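PDB 3NUR: amidohydrolase from Staphylococcus aureus, which probably hydrolyses linear amides other than peptide bonds, on a metal-binding TIM-barrel scaffold. Local coordinates for residues 79-82 / 83-87; 168-172 / 173-177. All coordinates share one frame; numbering follows the deposited sequence.

Contact 1 of 2, residues 79-82 / 83-87; sequences IQFM and NNQDV
Met-82, a selenomethionine, and Val-87 close the C-terminal end of helix 75-84 in a Schellman motif. The evidence is threefold: Val-87 N reaches back to Met-82 O over 2.8 Å in a nearly straight bond (N-H...O 164°), Asp-86 in between has left-handed backbone angles, and Asp-86 N makes a weak bond to Asn-83 O. The turn folds the chain from the helix into strand 87-94 of the TIM barrel. On its packed side, Met-82 CB lies 3.9 Å from Val-87 CB, with the two side chains roughly perpendicular. Both residues are buried; Met-82 also packs on Phe-129 and Val-87 on strand 24-31.

A second close fit joins Phe-81 and Gln-85, four residues apart at the helix end. Gln-85 has chi1 at -61°, which sets CG beside its backbone N and over one face of the Phe-81 ring in a CH-pi contact, 4.0 Å from the ring centroid. A bend at chi2 redirects the amide beyond it to the backbone of Gly-326 and Glu-323, and the Phe-81 ring also stacks with Tyr-317.

The solvent side is looser. Gln-80 stays extended and meets Asn-84 through CG and ND2 at 3.7 Å, their amide planes 22° apart and the amides not bonded to each other. Asn-83 OD1 is instead held by Arg-128, while its ND2 rests 3.6 Å from Ile-79 CG2.

Contact 2 of 2, residues 168-172 / 173-177; sequences GFLDQ and DKYDI
With chi1 at -53°, Tyr-175 holds CG beside its own backbone N, and in Leu-170, in the same chi1 region, chi2 of 168° sends CD1 anti to CA, which leaves the other branch, CD2, turned over the ring. This methyl stands 3.9 Å from the ring centroid and only 16° off the normal, the geometry of a CH-pi contact. Lys-174 CG lies over the opposite face, 3.5 Å above the plane, which places the ring between two aliphatic groups.

Gln-172 runs alongside Tyr-175, pointing the same way, and its NE2 comes to the ring edge 3.7 Å from CE2. The same NE2 donates to Phe-169 O at 2.9 Å, so the side chain spans the type I beta turn from Phe-169 to Gln-172. This turn lies in the beta-to-alpha loop of the TIM barrel between strand 159-162 and helix 176-185. Tyr-175 N bonds to Gln-172 O over 3.1 Å, linking the end of the turn to the helical residues that follow.

At the far end of the ring, Asp-167 holds both polar tips: OD1 bonds Tyr-175 OH, and OD2 forms a salt bridge with Lys-174 NZ. A weak bond of 3.2 Å joins that NZ to Tyr-175 OH.

Contact 1 comes first along the chain and contact 2 follows. Their centres are 38 Å apart, their nearest atoms about 26 Å, and they lie on opposite sides of the chain's centre without touching. They share no helix or strand. Contact 1 leads from helix 75-84 into strand 87-94 of the three-stranded parallel sheet; contact 2 leads from strand 159-162 of the four-stranded sheet toward helix 176-185. These are the two kinds of connection, alpha to beta and beta to alpha, by which a TIM barrel alternates strands and helices. The Phe-81 side chain is about 12 Å from the calcium ion bound by Glu-28, His-30, His-192 and Asp-316, none of which belongs to either contact.

Contact 1 of 2, residues 79-82 / 83-87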
loop_
_atom_site.group_PDB
_atom_site.type_symbol
_atom_site.label_atom_id
_atom_site.label_comp_id
_atom_site.label_asym_id
_atom_site.label_seq_id
_atom_site.Cartn_x
_atom_site.Cartn_y
_atom_site.Cartn_z
ATOM N N ILE A 79 0.036 10.513 17.857
ATOM C CA ILE A 79 0.881 9.936 18.916
ATOM C C ILE A 79 0.067 9.239 19.984
ATOM O O ILE A 79 0.501 8.198 20.490
ATOM C CB ILE A 79 1.832 11.013 19.525
ATOM C CG1 ILE A 79 2.962 11.380 18.543
ATOM C CG2 ILE A 79 2.396 10.589 20.903
ATOM C CD1 ILE A 79 3.987 10.216 18.099
ATOM N N GLN A 80 -1.096 9.818 20.354
ATOM C CA GLN A 80 -1.997 9.221 21.350
ATOM C C GLN A 80 -2.409 7.829 20.861
ATOM O O GLN A 80 -2.306 6.858 21.625
ATOM C CB GLN A 80 -3.254 10.091 21.546
ATOM C CG GLN A 80 -4.191 9.529 22.616
ATOM C CD GLN A 80 -5.396 10.397 22.831
ATOM O OE1 GLN A 80 -6.515 10.026 22.470
ATOM N NE2 GLN A 80 -5.199 11.569 23.438
ATOM N N PHE A 81 -2.821 7.731 19.568
ATOM C CA PHE A 81 -3.241 6.460 18.999
ATOM C C PHE A 81 -2.096 5.454 19.017
ATOM O O PHE A 81 -2.281 4.337 19.483
ATOM C CB PHE A 81 -3.809 6.630 17.568
ATOM C CG PHE A 81 -4.091 5.302 16.879
ATOM C CD1 PHE A 81 -5.288 4.625 17.100
ATOM C CD2 PHE A 81 -3.145 4.719 16.040
ATOM C CE1 PHE A 81 -5.533 3.386 16.490
ATOM C CE2 PHE A 81 -3.390 3.484 15.430
ATOM C CZ PHE A 81 -4.585 2.828 15.660
HETATM N N MSE A 82 -0.911 5.845 18.519
HETATM C CA MSE A 82 0.241 4.953 18.457
HETATM C C MSE A 82 0.657 4.446 19.834
HETATM O O MSE A 82 0.835 3.233 20.002
HETATM C CB MSE A 82 1.412 5.645 17.780
HETATM C CG MSE A 82 1.141 5.938 16.304
HETATM SE SE MSE A 82 2.422 7.219 15.637
HETATM C CE MSE A 82 4.053 6.171 15.778
ATOM N N ASN A 83 0.763 5.369 20.833
ATOM C CA ASN A 83 1.156 4.990 22.190
ATOM C C ASN A 83 0.176 4.052 22.850
ATOM O O ASN A 83 0.599 3.068 23.446
ATOM C CB ASN A 83 1.399 6.220 23.063
ATOM C CG ASN A 83 2.667 6.971 22.703
ATOM O OD1 ASN A 83 3.400 6.637 21.759
ATOM N ND2 ASN A 83 2.933 8.046 23.413
ATOM N N ASN A 84 -1.124 4.311 22.699
ATOM C CA ASN A 84 -2.167 3.461 23.280
ATOM C C ASN A 84 -2.255 2.090 22.621
ATOM O O ASN A 84 -2.735 1.140 23.247
ATOM C CB ASN A 84 -3.524 4.153 23.194
ATOM C CG ASN A 84 -3.646 5.395 24.055
ATOM O OD1 ASN A 84 -2.771 5.734 24.863
ATOM N ND2 ASN A 84 -4.723 6.126 23.869
ATOM N N GLN A 85 -1.854 2.004 21.339
ATOM C CA GLN A 85 -1.922 0.739 20.580
ATOM C C GLN A 85 -0.588 0.022 20.408
ATOM O O GLN A 85 -0.485 -0.907 19.588
ATOM C CB GLN A 85 -2.627 0.954 19.227
ATOM C CG GLN A 85 -4.079 1.455 19.347
ATOM C CD GLN A 85 -5.021 0.547 20.121
ATOM O OE1 GLN A 85 -4.911 -0.686 20.105
ATOM N NE2 GLN A 85 -6.008 1.142 20.789
ATOM N N ASP A 86 0.439 0.448 21.163
ATOM C CA ASP A 86 1.777 -0.153 21.153
ATOM C C ASP A 86 2.460 -0.105 19.776
ATOM O O ASP A 86 3.163 -1.042 19.388
ATOM C CB ASP A 86 1.762 -1.591 21.749
ATOM C CG ASP A 86 1.452 -1.668 23.242
ATOM O OD1 ASP A 86 1.659 -0.652 23.952
ATOM O OD2 ASP A 86 1.018 -2.744 23.701
ATOM N N VAL A 87 2.215 0.970 19.029
ATOM C CA VAL A 87 2.836 1.175 17.723
ATOM C C VAL A 87 4.085 2.023 17.941
ATOM O O VAL A 87 3.966 3.189 18.330
ATOM C CB VAL A 87 1.874 1.868 16.725
ATOM C CG1 VAL A 87 2.568 2.094 15.381
ATOM C CG2 VAL A 87 0.578 1.055 16.541
#

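Contact 2 of 2, residues 168-172 / 173-177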
loop_
_atom_site.group_PDB
_atom_site.type_symbol
_atom_site.label_atom_id
_atom_site.label_comp_id
_atom_site.label_asym_id
_atom_site.label_seq_id
_atom_site.Cartn_x
_atom_site.Cartn_y
_atom_site.Cartn_z
ATOM N N GLY A 168 -4.657 3.824 -17.598
ATOM C CA GLY A 168 -4.769 2.425 -17.207
ATOM C C GLY A 168 -3.796 1.937 -16.160
ATOM O O GLY A 168 -3.220 2.719 -15.397
ATOM N N PHE A 169 -3.634 0.609 -16.110
ATOM C CA PHE A 169 -2.780 -0.048 -15.126
ATOM C C PHE A 169 -1.305 0.172 -15.402
ATOM O O PHE A 169 -0.908 0.482 -16.532
ATOM C CB PHE A 169 -3.122 -1.546 -15.043
ATOM C CG PHE A 169 -4.510 -1.847 -14.510
ATOM C CD1 PHE A 169 -4.932 -1.328 -13.288
ATOM C CD2 PHE A 169 -5.358 -2.711 -15.187
ATOM C CE1 PHE A 169 -6.201 -1.645 -12.766
ATOM C CE2 PHE A 169 -6.619 -3.040 -14.663
ATOM C CZ PHE A 169 -7.025 -2.509 -13.450
ATOM N N LEU A 170 -0.502 0.000 -14.351
ATOM C CA LEU A 170 0.943 0.217 -14.386
ATOM C C LEU A 170 1.787 -0.917 -15.018
ATOM O O LEU A 170 3.021 -0.872 -14.955
ATOM C CB LEU A 170 1.468 0.720 -13.018
ATOM C CG LEU A 170 0.716 1.934 -12.382
ATOM C CD1 LEU A 170 1.131 2.160 -10.926
ATOM C CD2 LEU A 170 0.917 3.231 -13.176
ATOM N N ASP A 171 1.128 -1.926 -15.655
ATOM C CA ASP A 171 1.852 -2.978 -16.392
ATOM C C ASP A 171 2.307 -2.472 -17.773
ATOM O O ASP A 171 3.086 -3.155 -18.458
ATOM C CB ASP A 171 1.027 -4.275 -16.530
ATOM C CG ASP A 171 -0.304 -4.146 -17.243
ATOM O OD1 ASP A 171 -0.906 -3.040 -17.191
ATOM O OD2 ASP A 171 -0.789 -5.166 -17.773
ATOM N N GLN A 172 1.802 -1.306 -18.192
ATOM C CA GLN A 172 2.151 -0.705 -19.492
ATOM C C GLN A 172 3.646 -0.379 -19.544
ATOM O O GLN A 172 4.237 -0.014 -18.523
ATOM C CB GLN A 172 1.323 0.562 -19.744
ATOM C CG GLN A 172 -0.150 0.289 -19.964
ATOM C CD GLN A 172 -0.910 1.586 -20.049
ATOM O OE1 GLN A 172 -0.828 2.311 -21.043
ATOM N NE2 GLN A 172 -1.623 1.949 -18.985
ATOM N N ASP A 173 4.263 -0.553 -20.716
ATOM C CA ASP A 173 5.707 -0.326 -20.894
ATOM C C ASP A 173 6.241 0.993 -20.332
ATOM O O ASP A 173 7.307 0.995 -19.719
ATOM C CB ASP A 173 6.111 -0.459 -22.373
ATOM C CG ASP A 173 5.997 -1.857 -22.961
ATOM O OD1 ASP A 173 6.150 -2.838 -22.202
ATOM O OD2 ASP A 173 5.792 -1.968 -24.186
ATOM N N LYS A 174 5.511 2.105 -20.528
ATOM C CA LYS A 174 5.920 3.448 -20.092
ATOM C C LYS A 174 6.151 3.584 -18.576
ATOM O O LYS A 174 6.865 4.505 -18.162
ATOM C CB LYS A 174 4.938 4.530 -20.614
ATOM C CG LYS A 174 3.506 4.364 -20.070
ATOM C CD LYS A 174 2.463 5.321 -20.631
ATOM C CE LYS A 174 2.592 6.724 -20.103
ATOM N NZ LYS A 174 1.385 7.538 -20.383
ATOM N N TYR A 175 5.547 2.670 -17.755
ATOM C CA TYR A 175 5.671 2.693 -16.297
ATOM C C TYR A 175 6.757 1.766 -15.773
ATOM O O TYR A 175 7.080 1.824 -14.589
ATOM C CB TYR A 175 4.301 2.435 -15.617
ATOM C CG TYR A 175 3.234 3.380 -16.124
ATOM C CD1 TYR A 175 3.274 4.737 -15.817
ATOM C CD2 TYR A 175 2.211 2.925 -16.951
ATOM C CE1 TYR A 175 2.341 5.628 -16.347
ATOM C CE2 TYR A 175 1.252 3.798 -17.457
ATOM C CZ TYR A 175 1.323 5.150 -17.158
ATOM O OH TYR A 175 0.394 6.017 -17.688
ATOM N N ASP A 176 7.383 0.966 -16.659
ATOM C CA ASP A 176 8.445 0.028 -16.265
ATOM C C ASP A 176 9.545 0.701 -15.413
ATOM O O ASP A 176 9.979 0.123 -14.424
ATOM C CB ASP A 176 9.067 -0.633 -17.509
ATOM C CG ASP A 176 10.041 -1.729 -17.148
ATOM O OD1 ASP A 176 9.592 -2.867 -16.924
ATOM O OD2 ASP A 176 11.230 -1.437 -17.039
ATOM N N ILE A 177 9.926 1.947 -15.767
ATOM C CA ILE A 177 10.948 2.738 -15.074
ATOM C C ILE A 177 10.712 2.892 -13.558
ATOM O O ILE A 177 11.684 2.961 -12.796
ATOM C CB ILE A 177 11.165 4.110 -15.791
ATOM C CG1 ILE A 177 12.441 4.849 -15.306
ATOM C CG2 ILE A 177 9.930 5.014 -15.729
ATOM C CD1 ILE A 177 13.752 4.078 -15.518
#